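Local coordinates for protein alpha-1,2-mannosidase (Trichoderma reesei, PDB 1HCU) that probably trims alpha-1,2-linked mannose residues from the high-mannose glycans of glycoproteins, as a calcium-dependent family 47 glycoside hydrolase, at residues Q94-V98 against F99-I103. Numbering follows the deposited sequence.
Sequences QGSSV and FETNI
Phe99 CB lies 3.9 Å from Ser97 OG, while the side chain as a whole comes within about 7 Å of the bound calcium ion. Glu100 follows and gives its backbone N-H to Ser97 OG, N to OG 3.1 Å and nearly straight at 165°. The Ser97 hydroxyl, placed beside its own carbonyl carbon by a chi1 of 174°, faces the first helical turn and N-caps helix 98-117. The side chain of Glu100 packs back on the same serine, CG 3.2 Å from OG, before it bends away at chi2 and its OE1 forms a salt bridge with Arg104. Glu100 is one of two predicted proton donors of this family 47 mannosidase. The short strand 96-97, at the edge of a three-stranded antiparallel sheet, runs directly into the helix whose first turn carries this residue. Were Ser97 an alanine, the Glu100 N-H would probably lose its capping acceptor and the start of the helix be less firmly fixed. Thr101 grips Ser97 O twice, through its backbone N at 3.0 Å and through OG1 at 2.6 Å, the two donors coming from opposite faces of the carbonyl plane. Ser96 OG adds a weak bond to Thr101 OG1 at 3.3 Å. Asn102 continues the helical pattern, its backbone N 3.0 Å from Val98 O, while its side chain touches Glu184 and Trp185 of helix 182-192.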
# COMPACT_ATOMS: atom_id res chain seq x y z
N GLN A 94 -3.56 20.77 -14.85
CA GLN A 94 -3.40 20.13 -13.55
C GLN A 94 -2.53 18.88 -13.65
O GLN A 94 -2.82 17.97 -14.43
CB GLN A 94 -4.75 19.76 -12.96
CG GLN A 94 -4.61 19.13 -11.60
CD GLN A 94 -5.93 18.80 -10.96
OE1 GLN A 94 -6.65 17.92 -11.42
NE2 GLN A 94 -6.26 19.50 -9.89
N GLY A 95 -1.48 18.83 -12.85
CA GLY A 95 -0.59 17.68 -12.86
C GLY A 95 -1.23 16.41 -12.33
O GLY A 95 -2.07 16.47 -11.42
N SER A 96 -0.84 15.27 -12.89
CA SER A 96 -1.38 13.98 -12.46
C SER A 96 -0.26 13.02 -12.09
O SER A 96 0.63 12.77 -12.90
CB SER A 96 -2.24 13.37 -13.57
OG SER A 96 -2.56 12.01 -13.27
N SER A 97 -0.31 12.48 -10.88
CA SER A 97 0.71 11.53 -10.44
C SER A 97 0.50 10.19 -11.12
O SER A 97 -0.53 9.53 -10.92
CB SER A 97 0.65 11.32 -8.92
OG SER A 97 1.55 10.29 -8.51
N VAL A 98 1.47 9.78 -11.94
CA VAL A 98 1.38 8.50 -12.62
C VAL A 98 1.22 7.39 -11.57
O VAL A 98 0.35 6.53 -11.70
CB VAL A 98 2.66 8.24 -13.44
CG1 VAL A 98 2.59 6.87 -14.09
CG2 VAL A 98 2.85 9.34 -14.47
N PHE A 99 2.05 7.45 -10.53
CA PHE A 99 2.04 6.47 -9.43
C PHE A 99 0.73 6.40 -8.63
O PHE A 99 0.10 5.34 -8.55
CB PHE A 99 3.21 6.75 -8.47
CG PHE A 99 3.15 5.97 -7.19
CD1 PHE A 99 3.34 4.58 -7.18
CD2 PHE A 99 2.90 6.61 -5.97
CE1 PHE A 99 3.29 3.86 -5.99
CE2 PHE A 99 2.85 5.90 -4.78
CZ PHE A 99 3.05 4.52 -4.78
N GLU A 100 0.33 7.51 -8.04
CA GLU A 100 -0.90 7.55 -7.24
C GLU A 100 -2.12 7.16 -8.08
O GLU A 100 -2.99 6.42 -7.61
CB GLU A 100 -1.13 8.95 -6.66
CG GLU A 100 0.00 9.49 -5.78
CD GLU A 100 0.26 8.64 -4.54
OE1 GLU A 100 -0.67 7.95 -4.08
OE2 GLU A 100 1.39 8.68 -4.01
N THR A 101 -2.18 7.66 -9.31
CA THR A 101 -3.31 7.36 -10.19
C THR A 101 -3.37 5.88 -10.54
O THR A 101 -4.43 5.26 -10.56
CB THR A 101 -3.22 8.19 -11.49
OG1 THR A 101 -3.14 9.58 -11.16
CG2 THR A 101 -4.45 7.96 -12.36
N ASN A 102 -2.20 5.30 -10.80
CA ASN A 102 -2.08 3.90 -11.16
C ASN A 102 -2.56 2.93 -10.08
O ASN A 102 -3.41 2.08 -10.34
CB ASN A 102 -0.61 3.59 -11.48
CG ASN A 102 -0.36 2.11 -11.67
OD1 ASN A 102 -0.70 1.53 -12.70
ND2 ASN A 102 0.22 1.49 -10.65
N ILE A 103 -2.02 3.06 -8.88
CA ILE A 103 -2.37 2.16 -7.79
C ILE A 103 -3.82 2.27 -7.31
O ILE A 103 -4.42 1.27 -6.90
CB ILE A 103 -1.40 2.36 -6.58
CG1 ILE A 103 -1.63 3.72 -5.92
CG2 ILE A 103 0.05 2.23 -7.05
CD1 ILE A 103 -0.80 3.95 -4.66